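Local coordinates for protein dihydrofolate reductase (Enterococcus faecalis, PDB 4M7U) that probably reduces 7,8-dihydrofolate to tetrahydrofolate with NADPH, a key step in folate metabolism and in the supply of glycine, purines and DNA precursors, at residues Ile69-Asn74 with Phe111-Pro116; Asp119-Thr124 with Pro137-Ser142. One frame throughout, in Å; residues are numbered along the deposited sequence.

Interactions 1 and 2 engage the same eight-stranded sheet at different strands. Interaction 1 is the more buried, but its two segments barely meet: the end of strand 67-71 and helix 108-114 are joined largely through the NADP adenine, while the residues just after the strand also hold the 2'-phosphate, and the polar bonds go to the cofactor. Interaction 2 is partly buried and has no ligand; a loop tryptophan and isoleucine rest on a leucine of strand 120-126, and no hydrogen bond crosses between its segments. Helix 108-114 leads into that strand, and the two contacts touch: Ile-115 packs on Leu-121, while Phe-111 and Lys-112 pack against Pro-137.

Interaction 1. Residues Ile69-Asn74 with Phe111-Pro116; sequences IVLTSN and FKELIP. With NAP (NADP nicotinamide-adenine-dinucleotide phosphate), chain B.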
ATOM      1  N   ILE A  69     -10.133  -3.885   2.345  1.00 12.50           N
ATOM      2  CA  ILE A  69     -11.081  -3.543   1.275  1.00 10.20           C
ATOM      3  C   ILE A  69     -10.500  -3.917  -0.104  1.00 13.79           C
ATOM      4  O   ILE A  69      -9.372  -3.533  -0.429  1.00 11.64           O
ATOM      5  CB  ILE A  69     -11.433  -2.035   1.273  1.00 13.02           C
ATOM      6  CG1 ILE A  69     -12.112  -1.621   2.589  1.00 11.56           C
ATOM      7  CG2 ILE A  69     -12.332  -1.700   0.096  1.00  6.00           C
ATOM      8  CD1 ILE A  69     -12.132  -0.106   2.815  1.00 13.93           C
ATOM      9  N   VAL A  70     -11.249  -4.677  -0.909  1.00 14.46           N
ATOM     10  CA  VAL A  70     -10.820  -4.960  -2.288  1.00  9.34           C
ATOM     11  C   VAL A  70     -11.572  -4.082  -3.289  1.00 18.39           C
ATOM     12  O   VAL A  70     -12.806  -3.977  -3.239  1.00  8.49           O
ATOM     13  CB  VAL A  70     -10.951  -6.446  -2.660  1.00  9.25           C
ATOM     14  CG1 VAL A  70     -10.536  -6.662  -4.089  1.00  8.07           C
ATOM     15  CG2 VAL A  70     -10.067  -7.288  -1.741  1.00  9.94           C
ATOM     16  N   LEU A  71     -10.823  -3.427  -4.177  1.00  8.58           N
ATOM     17  CA  LEU A  71     -11.405  -2.475  -5.117  1.00  9.72           C
ATOM     18  C   LEU A  71     -11.583  -3.164  -6.473  1.00 12.08           C
ATOM     19  O   LEU A  71     -10.643  -3.776  -6.987  1.00 15.24           O
ATOM     20  CB  LEU A  71     -10.485  -1.252  -5.238  1.00 12.53           C
ATOM     21  CG  LEU A  71     -10.948   0.057  -5.876  1.00 22.02           C
ATOM     22  CD1 LEU A  71     -12.271   0.504  -5.295  1.00 15.19           C
ATOM     23  CD2 LEU A  71      -9.880   1.124  -5.642  1.00 18.91           C
ATOM     24  N   THR A  72     -12.791  -3.095  -7.035  1.00 17.08           N
ATOM     25  CA  THR A  72     -13.089  -3.735  -8.324  1.00 14.79           C
ATOM     26  C   THR A  72     -14.316  -3.094  -8.944  1.00 14.71           C
ATOM     27  O   THR A  72     -15.199  -2.645  -8.225  1.00 12.39           O
ATOM     28  CB  THR A  72     -13.310  -5.275  -8.169  1.00 21.40           C
ATOM     29  OG1 THR A  72     -13.604  -5.872  -9.446  1.00 15.19           O
ATOM     30  CG2 THR A  72     -14.447  -5.563  -7.204  1.00 13.94           C
ATOM     31  N   SER A  73     -14.364  -3.030 -10.275  1.00 12.73           N
ATOM     32  CA  SER A  73     -15.531  -2.474 -10.960  1.00 18.95           C
ATOM     33  C   SER A  73     -16.656  -3.511 -11.081  1.00 17.12           C
ATOM     34  O   SER A  73     -17.802  -3.167 -11.361  1.00 17.40           O
ATOM     35  CB  SER A  73     -15.148  -1.930 -12.339  1.00 20.02           C
ATOM     36  OG  SER A  73     -14.696  -2.969 -13.188  1.00 23.80           O
ATOM     37  N   ASN A  74     -16.315  -4.778 -10.853  1.00 13.51           N
ATOM     38  CA  ASN A  74     -17.269  -5.887 -10.910  1.00 16.70           C
ATOM     39  C   ASN A  74     -18.278  -5.870  -9.739  1.00 18.50           C
ATOM     40  O   ASN A  74     -17.909  -6.107  -8.579  1.00 17.58           O
ATOM     41  CB  ASN A  74     -16.467  -7.195 -10.931  1.00  9.77           C
ATOM     42  CG  ASN A  74     -17.342  -8.444 -10.998  1.00 24.85           C
ATOM     43  OD1 ASN A  74     -18.574  -8.377 -11.002  1.00 24.22           O
ATOM     44  ND2 ASN A  74     -16.687  -9.606 -11.055  1.00 25.86           N
ATOM     45  N   PHE A 111      -2.461   2.866  -6.484  1.00 14.41           N
ATOM     46  CA  PHE A 111      -1.511   3.909  -6.032  1.00 12.68           C
ATOM     47  C   PHE A 111      -1.664   5.229  -6.808  1.00 15.03           C
ATOM     48  O   PHE A 111      -1.771   6.309  -6.220  1.00 11.66           O
ATOM     49  CB  PHE A 111      -0.070   3.413  -6.172  1.00 11.26           C
ATOM     50  CG  PHE A 111       0.365   2.465  -5.086  1.00  9.57           C
ATOM     51  CD1 PHE A 111       0.030   2.694  -3.757  1.00 13.78           C
ATOM     52  CD2 PHE A 111       1.142   1.359  -5.395  1.00 14.53           C
ATOM     53  CE1 PHE A 111       0.456   1.811  -2.751  1.00  9.63           C
ATOM     54  CE2 PHE A 111       1.571   0.481  -4.405  1.00  9.13           C
ATOM     55  CZ  PHE A 111       1.219   0.708  -3.079  1.00  9.96           C
ATOM     56  N   LYS A 112      -1.675   5.133  -8.134  1.00 16.83           N
ATOM     57  CA  LYS A 112      -1.813   6.307  -8.998  1.00 20.31           C
ATOM     58  C   LYS A 112      -3.110   7.092  -8.734  1.00 16.71           C
ATOM     59  O   LYS A 112      -3.116   8.316  -8.797  1.00 15.88           O
ATOM     60  CB  LYS A 112      -1.754   5.873 -10.461  1.00 18.22           C
ATOM     61  CG  LYS A 112      -1.504   6.991 -11.462  1.00 20.42           C
ATOM     62  CD  LYS A 112      -1.711   6.473 -12.884  1.00 22.67           C
ATOM     63  CE  LYS A 112      -0.565   6.878 -13.797  1.00 35.07           C
ATOM     64  NZ  LYS A 112      -0.443   8.354 -13.886  1.00 40.95           N
ATOM     65  N   GLU A 113      -4.204   6.388  -8.434  1.00 12.25           N
ATOM     66  CA  GLU A 113      -5.490   7.046  -8.184  1.00 12.50           C
ATOM     67  C   GLU A 113      -5.607   7.638  -6.813  1.00 14.79           C
ATOM     68  O   GLU A 113      -6.298   8.634  -6.625  1.00 19.77           O
ATOM     69  CB  GLU A 113      -6.627   6.033  -8.237  1.00 14.61           C
ATOM     70  CG  GLU A 113      -6.810   5.344  -9.515  1.00 19.48           C
ATOM     71  CD  GLU A 113      -7.830   4.255  -9.360  1.00 27.41           C
ATOM     72  OE1 GLU A 113      -7.708   3.463  -8.385  1.00 21.61           O
ATOM     73  OE2 GLU A 113      -8.765   4.224 -10.187  1.00 34.18           O
ATOM     74  N   LEU A 114      -4.991   6.984  -5.836  1.00 16.28           N
ATOM     75  CA  LEU A 114      -5.290   7.297  -4.440  1.00 14.06           C
ATOM     76  C   LEU A 114      -4.169   8.044  -3.735  1.00 14.67           C
ATOM     77  O   LEU A 114      -4.399   8.692  -2.711  1.00 14.86           O
ATOM     78  CB  LEU A 114      -5.694   6.023  -3.679  1.00 12.50           C
ATOM     79  CG  LEU A 114      -7.176   5.681  -3.925  1.00 14.60           C
ATOM     80  CD1 LEU A 114      -7.509   4.258  -3.516  1.00 18.75           C
ATOM     81  CD2 LEU A 114      -8.044   6.658  -3.146  1.00 17.92           C
ATOM     82  N   ILE A 115      -2.959   7.968  -4.279  1.00 15.16           N
ATOM     83  CA  ILE A 115      -1.873   8.779  -3.721  1.00 14.68           C
ATOM     84  C   ILE A 115      -2.197  10.287  -3.660  1.00 12.54           C
ATOM     85  O   ILE A 115      -1.870  10.924  -2.664  1.00 12.52           O
ATOM     86  CB  ILE A 115      -0.494   8.456  -4.344  1.00 12.15           C
ATOM     87  CG1 ILE A 115       0.029   7.161  -3.713  1.00 11.79           C
ATOM     88  CG2 ILE A 115       0.497   9.600  -4.122  1.00 17.71           C
ATOM     89  CD1 ILE A 115       1.403   6.752  -4.134  1.00 16.20           C
ATOM     90  N   PRO A 116      -2.893  10.848  -4.684  1.00 13.70           N
ATOM     91  CA  PRO A 116      -3.303  12.255  -4.524  1.00 19.06           C
ATOM     92  C   PRO A 116      -4.152  12.536  -3.271  1.00 19.89           C
ATOM     93  O   PRO A 116      -4.188  13.687  -2.839  1.00 23.94           O
ATOM     94  CB  PRO A 116      -4.128  12.520  -5.788  1.00 13.23           C
ATOM     95  CG  PRO A 116      -3.485  11.637  -6.817  1.00 15.23           C
ATOM     96  CD  PRO A 116      -3.177  10.363  -6.051  1.00 15.51           C
TER
HETATM   97  PA  NAP B 201      -3.993  -3.472  -9.014  0.61 21.34           P
HETATM   98  O1A NAP B 201      -3.848  -1.929  -8.835  0.61 13.92           O
HETATM   99  O2A NAP B 201      -3.633  -4.229  -7.750  0.61 14.61           O
HETATM  100  O5B NAP B 201      -5.485  -3.819  -9.337  0.61 20.41           O
HETATM  101  C5B NAP B 201      -6.107  -3.265 -10.459  0.61 15.59           C
HETATM  102  C4B NAP B 201      -7.584  -3.500 -10.427  0.61 17.63           C
HETATM  103  O4B NAP B 201      -8.292  -2.965  -9.219  0.61 19.58           O
HETATM  104  C3B NAP B 201      -8.459  -3.202 -11.621  0.61 20.03           C
HETATM  105  O3B NAP B 201      -8.320  -3.901 -12.800  0.61 18.73           O
HETATM  106  C2B NAP B 201      -9.804  -3.119 -11.003  0.39 17.68           C
HETATM  107  O2B NAP B 201     -10.534  -4.272 -10.801  0.39 19.54           O
HETATM  108  C1B NAP B 201      -9.428  -2.233  -9.834  0.61 18.56           C
HETATM  109  N9A NAP B 201      -9.617  -0.848  -9.536  0.61 20.83           N
HETATM  110  C8A NAP B 201      -8.629   0.043  -9.436  0.61 19.07           C
HETATM  111  N7A NAP B 201      -9.231   1.327  -9.307  0.39 21.95           N
HETATM  112  C5A NAP B 201     -10.616   1.165  -9.367  0.39 22.76           C
HETATM  113  C6A NAP B 201     -11.665   2.091  -9.294  0.39 20.95           C
HETATM  114  N6A NAP B 201     -11.373   3.491  -9.128  0.61 16.74           N
HETATM  115  N1A NAP B 201     -12.915   1.644  -9.379  0.61 22.39           N
HETATM  116  C2A NAP B 201     -13.189   0.307  -9.528  0.39 18.35           C
HETATM  117  N3A NAP B 201     -12.147  -0.615  -9.602  0.39 19.02           N
HETATM  118  C4A NAP B 201     -10.889  -0.155  -9.517  0.39 21.53           C
HETATM  119  O3  NAP B 201      -3.144  -4.004 -10.237  0.61 20.89           O
HETATM  120  PN  NAP B 201      -1.839  -3.320 -10.827  0.61 20.82           P
HETATM  121  O1N NAP B 201      -2.223  -1.989 -11.547  0.61 28.82           O
HETATM  122  O2N NAP B 201      -0.798  -3.038  -9.766  0.61 17.80           O
HETATM  123  O5D NAP B 201      -1.240  -4.396 -11.822  0.61 26.98           O
HETATM  124  C5D NAP B 201      -1.511  -5.748 -11.537  0.61 21.65           C
HETATM  125  C4D NAP B 201      -1.573  -6.722 -12.699  0.61 31.70           C
HETATM  126  O4D NAP B 201      -1.415  -6.220 -14.084  0.61 28.70           O
HETATM  127  C3D NAP B 201      -0.843  -8.064 -12.630  0.61 20.25           C
HETATM  128  O3D NAP B 201      -1.542  -9.190 -12.558  0.61 38.17           O
HETATM  129  C2D NAP B 201       0.196  -7.992 -13.714  0.61 24.92           C
HETATM  130  O2D NAP B 201       0.764  -9.134 -14.238  0.61 32.32           O
HETATM  131  C1D NAP B 201      -0.270  -6.921 -14.678  0.61 31.99           C
HETATM  132  N1N NAP B 201       0.544  -6.248 -15.661  0.61 37.40           N
HETATM  133  C2N NAP B 201       1.239  -6.855 -16.785  0.61 28.53           C
HETATM  134  C3N NAP B 201       1.966  -5.978 -17.811  0.61 29.83           C
HETATM  135  C7N NAP B 201       2.043  -6.507 -19.198  0.61 27.26           C
HETATM  136  O7N NAP B 201       1.070  -7.098 -19.649  0.61 31.84           O
HETATM  137  N7N NAP B 201       3.319  -6.695 -19.807  0.61 23.51           N
HETATM  138  C4N NAP B 201       2.284  -4.495 -17.494  0.61 33.30           C
HETATM  139  C5N NAP B 201       1.750  -4.015 -16.117  0.61 30.05           C
HETATM  140  C6N NAP B 201       1.012  -4.975 -15.165  0.61 33.81           C
HETATM  141  P2B NAP B 201     -11.442  -4.779 -11.980  0.61 19.40           P
HETATM  142  O1X NAP B 201     -10.548  -5.074 -13.228  0.61 16.71           O
HETATM  143  O2X NAP B 201     -12.115  -6.109 -11.521  0.39 20.91           O
HETATM  144  O3X NAP B 201     -12.457  -3.709 -12.307  0.61 16.59           O
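The adenine end of the NADP site of the dihydrofolate reductase fold lies here, between the C-terminal end of strand 67-71 and helix 108-114, with Leu-71 and Glu-113 meeting beside the base. Direct contact is slight: Leu-71 CD2 approaches Glu-113 OE1 at 4.2 Å and Leu-114 CD1 at 4.5 Å. Leu-71 chiefly serves the cofactor. Its CG, held anti to the backbone N (chi1 -165°), lies over one face of the adenine, 3.6 Å from NAP C4A, and CD2 extends over the imidazole part of the ring system. Glu-113 instead comes to the rim of the base from the helix side. Its carboxylate is steeply inclined to the adenine, with one oxygen on either side of the base plane; OE2 accepts from NAP N6A at 2.9 Å. The other oxygen, OE1, is 2.8 Å from NAP N7A, not a clear hydrogen bond without an extra proton, so the carboxylate's exact rotation is doubtful. Beyond the strand, Thr-72 and Ser-73 grip the 2'-phosphate that sets NADP apart from NAD, and Arg-52 also bonds to the cofactor. Ser-73 gives both its backbone N and its hydroxyl to NAP O3X, the N at 2.9 Å. Thr-72 OG1 has two roles: it accepts from Asn-74 N in an ST turn, and donates to phosphate oxygen NAP O2X at 2.6 Å.

Interaction 2. Residues Asp119-Thr124 with Pro137-Ser142; sequences DVLYRT and PEIDWS
Ile-139 is the first residue of the loop 137-142 to reach strand 120-126, its CD1 lying 4.4 Å from Leu-121 CD1. The same methyl also rests over the indole of Trp-141, 3.7 Å above the plane and over the ring centre, so isoleucine, leucine and tryptophan form a three-way apolar cluster, each touching the other two. Ile-115 adds to this cluster. Next, Asp-140 turns the chain: its OD2 accepts from Ser-142 N at 3.1 Å, forming an Asx turn, and also from Ser-142 OG at 2.6 Å. The hydroxyl arrives on the syn side close to the carboxylate plane, whereas the N-H comes from well above it, so that one oxygen ties down both groups of the serine. Between them, Trp-141 reaches its indole in toward the strand, with CG anti to the carbonyl carbon (chi1 -76°). The benzo rim makes the contact: CZ3 is 4.0 Å from Leu-121 CD1, and CZ2 is 4.4 Å from Arg-123 NH1, whose guanidinium approaches obliquely while its NH2 forms a salt bridge with Glu-165. Tyr-167 of the neighbouring strand 162-169 meets the indole too. The loop, which follows strand 134-135, thus packs on one sheet face and leads into edge strand 144-151, with strand 162-169 lying between that strand and 120-126, a topology characteristic of the dihydrofolate reductase fold.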
ATOM      1  N   ASP A 119      -1.871  11.331   2.842  1.00 21.85           N
ATOM      2  CA  ASP A 119      -1.151  12.309   3.658  1.00 19.03           C
ATOM      3  C   ASP A 119       0.252  11.872   4.018  1.00 19.24           C
ATOM      4  O   ASP A 119       1.038  12.668   4.521  1.00 18.41           O
ATOM      5  CB  ASP A 119      -1.917  12.598   4.933  1.00 15.84           C
ATOM      6  CG  ASP A 119      -3.092  13.509   4.685  1.00 34.11           C
ATOM      7  OD1 ASP A 119      -2.943  14.457   3.871  1.00 21.30           O
ATOM      8  OD2 ASP A 119      -4.160  13.261   5.278  1.00 33.63           O
ATOM      9  N   VAL A 120       0.571  10.606   3.775  1.00 20.33           N
ATOM     10  CA  VAL A 120       1.917  10.114   4.057  1.00 14.35           C
ATOM     11  C   VAL A 120       2.211   8.943   3.143  1.00 14.56           C
ATOM     12  O   VAL A 120       1.290   8.204   2.786  1.00 14.88           O
ATOM     13  CB  VAL A 120       2.070   9.702   5.550  1.00 22.72           C
ATOM     14  CG1 VAL A 120       0.945   8.801   5.958  1.00 26.14           C
ATOM     15  CG2 VAL A 120       3.409   9.007   5.812  1.00 20.85           C
ATOM     16  N   LEU A 121       3.480   8.815   2.734  1.00 18.55           N
ATOM     17  CA  LEU A 121       3.978   7.662   1.983  1.00 16.04           C
ATOM     18  C   LEU A 121       5.025   6.924   2.820  1.00 16.61           C
ATOM     19  O   LEU A 121       6.004   7.523   3.294  1.00 10.94           O
ATOM     20  CB  LEU A 121       4.616   8.109   0.664  1.00 12.22           C
ATOM     21  CG  LEU A 121       3.780   9.041  -0.221  1.00 15.49           C
ATOM     22  CD1 LEU A 121       4.580   9.446  -1.450  1.00  9.02           C
ATOM     23  CD2 LEU A 121       2.459   8.369  -0.642  1.00 10.36           C
ATOM     24  N   TYR A 122       4.817   5.626   2.999  1.00  9.91           N
ATOM     25  CA  TYR A 122       5.827   4.763   3.596  1.00  9.49           C
ATOM     26  C   TYR A 122       6.413   3.873   2.513  1.00 13.02           C
ATOM     27  O   TYR A 122       5.740   2.965   2.013  1.00 16.34           O
ATOM     28  CB  TYR A 122       5.199   3.886   4.669  1.00 12.55           C
ATOM     29  CG  TYR A 122       4.649   4.659   5.845  1.00 17.01           C
ATOM     30  CD1 TYR A 122       3.290   4.647   6.130  1.00 15.51           C
ATOM     31  CD2 TYR A 122       5.492   5.385   6.682  1.00 17.27           C
ATOM     32  CE1 TYR A 122       2.778   5.338   7.216  1.00 18.04           C
ATOM     33  CE2 TYR A 122       4.986   6.087   7.776  1.00 20.02           C
ATOM     34  CZ  TYR A 122       3.630   6.057   8.032  1.00 20.93           C
ATOM     35  OH  TYR A 122       3.122   6.747   9.109  1.00 31.11           O
ATOM     36  N   ARG A 123       7.661   4.126   2.139  1.00 15.99           N
ATOM     37  CA  ARG A 123       8.300   3.353   1.073  1.00  8.51           C
ATOM     38  C   ARG A 123       9.524   2.601   1.560  1.00 10.94           C
ATOM     39  O   ARG A 123      10.421   3.182   2.198  1.00  8.18           O
ATOM     40  CB  ARG A 123       8.716   4.269  -0.090  1.00 12.71           C
ATOM     41  CG  ARG A 123       9.406   3.508  -1.232  1.00 15.60           C
ATOM     42  CD  ARG A 123       9.678   4.420  -2.426  1.00 18.96           C
ATOM     43  NE  ARG A 123      10.872   5.235  -2.235  1.00 19.59           N
ATOM     44  CZ  ARG A 123      11.536   5.826  -3.223  1.00 30.82           C
ATOM     45  NH1 ARG A 123      11.111   5.701  -4.478  1.00 10.52           N
ATOM     46  NH2 ARG A 123      12.630   6.527  -2.958  1.00 20.69           N
ATOM     47  N   THR A 124       9.571   1.308   1.254  1.00 10.79           N
ATOM     48  CA  THR A 124      10.779   0.523   1.501  1.00 10.60           C
ATOM     49  C   THR A 124      11.552   0.431   0.194  1.00  8.85           C
ATOM     50  O   THR A 124      11.119  -0.239  -0.748  1.00 15.26           O
ATOM     51  CB  THR A 124      10.459  -0.897   1.975  1.00 11.13           C
ATOM     52  OG1 THR A 124       9.745  -0.836   3.220  1.00 11.33           O
ATOM     53  CG2 THR A 124      11.759  -1.705   2.158  1.00 11.35           C
ATOM     54  N   PRO A 137       3.818   3.545 -10.100  1.00 14.22           N
ATOM     55  CA  PRO A 137       3.421   4.448 -11.180  1.00 16.25           C
ATOM     56  C   PRO A 137       4.102   5.798 -11.082  1.00 17.87           C
ATOM     57  O   PRO A 137       4.650   6.158 -10.038  1.00 16.09           O
ATOM     58  CB  PRO A 137       1.918   4.622 -10.946  1.00 16.94           C
ATOM     59  CG  PRO A 137       1.780   4.475  -9.436  1.00 18.26           C
ATOM     60  CD  PRO A 137       2.749   3.373  -9.097  1.00 17.91           C
ATOM     61  N   GLU A 138       4.056   6.541 -12.178  1.00 15.95           N
ATOM     62  CA  GLU A 138       4.482   7.929 -12.174  1.00 22.03           C
ATOM     63  C   GLU A 138       3.513   8.755 -11.341  1.00 26.47           C
ATOM     64  O   GLU A 138       2.319   8.818 -11.649  1.00 33.18           O
ATOM     65  CB  GLU A 138       4.487   8.470 -13.600  1.00 21.40           C
ATOM     66  CG  GLU A 138       5.722   8.119 -14.391  1.00 38.21           C
ATOM     67  CD  GLU A 138       5.693   8.727 -15.779  1.00 54.35           C
ATOM     68  OE1 GLU A 138       5.827   7.955 -16.754  1.00 55.66           O
ATOM     69  OE2 GLU A 138       5.524   9.965 -15.894  1.00 40.39           O
ATOM     70  N   ILE A 139       4.010   9.381 -10.280  1.00 18.31           N
ATOM     71  CA  ILE A 139       3.163  10.273  -9.502  1.00 15.76           C
ATOM     72  C   ILE A 139       3.758  11.663  -9.463  1.00 13.40           C
ATOM     73  O   ILE A 139       4.911  11.871  -9.847  1.00 15.15           O
ATOM     74  CB  ILE A 139       2.975   9.783  -8.059  1.00 17.21           C
ATOM     75  CG1 ILE A 139       4.287   9.926  -7.286  1.00 19.65           C
ATOM     76  CG2 ILE A 139       2.485   8.341  -8.050  1.00 14.33           C
ATOM     77  CD1 ILE A 139       4.147   9.712  -5.801  1.00 16.68           C
ATOM     78  N   ASP A 140       2.974  12.617  -8.981  1.00 22.01           N
ATOM     79  CA  ASP A 140       3.481  13.964  -8.766  1.00 18.88           C
ATOM     80  C   ASP A 140       4.330  13.996  -7.498  1.00 15.08           C
ATOM     81  O   ASP A 140       3.796  14.081  -6.389  1.00 19.61           O
ATOM     82  CB  ASP A 140       2.321  14.962  -8.644  1.00 18.55           C
ATOM     83  CG  ASP A 140       2.803  16.390  -8.444  1.00 23.43           C
ATOM     84  OD1 ASP A 140       1.989  17.252  -8.043  1.00 29.03           O
ATOM     85  OD2 ASP A 140       4.008  16.650  -8.671  1.00 23.55           O
ATOM     86  N   TRP A 141       5.649  13.940  -7.646  1.00 13.37           N
ATOM     87  CA  TRP A 141       6.532  13.987  -6.476  1.00 13.86           C
ATOM     88  C   TRP A 141       6.773  15.405  -5.925  1.00 20.00           C
ATOM     89  O   TRP A 141       7.359  15.565  -4.849  1.00 17.11           O
ATOM     90  CB  TRP A 141       7.874  13.325  -6.798  1.00 14.81           C
ATOM     91  CG  TRP A 141       7.844  11.810  -6.838  1.00 19.06           C
ATOM     92  CD1 TRP A 141       7.807  11.013  -7.950  1.00 18.58           C
ATOM     93  CD2 TRP A 141       7.876  10.918  -5.702  1.00 16.76           C
ATOM     94  NE1 TRP A 141       7.811   9.682  -7.577  1.00 20.62           N
ATOM     95  CE2 TRP A 141       7.850   9.598  -6.217  1.00 10.20           C
ATOM     96  CE3 TRP A 141       7.913  11.115  -4.318  1.00 12.19           C
ATOM     97  CZ2 TRP A 141       7.875   8.472  -5.375  1.00 10.50           C
ATOM     98  CZ3 TRP A 141       7.945   9.999  -3.489  1.00 11.18           C
ATOM     99  CH2 TRP A 141       7.932   8.687  -4.026  1.00 11.69           C
ATOM    100  N   SER A 142       6.314  16.425  -6.649  1.00 18.10           N
ATOM    101  CA  SER A 142       6.577  17.818  -6.263  1.00 18.04           C
ATOM    102  C   SER A 142       5.868  18.236  -4.984  1.00 18.15           C
ATOM    103  O   SER A 142       6.301  19.172  -4.306  1.00 24.20           O
ATOM    104  CB  SER A 142       6.218  18.776  -7.398  1.00 21.80           C
ATOM    105  OG  SER A 142       4.820  18.836  -7.599  1.00 28.31           O
TER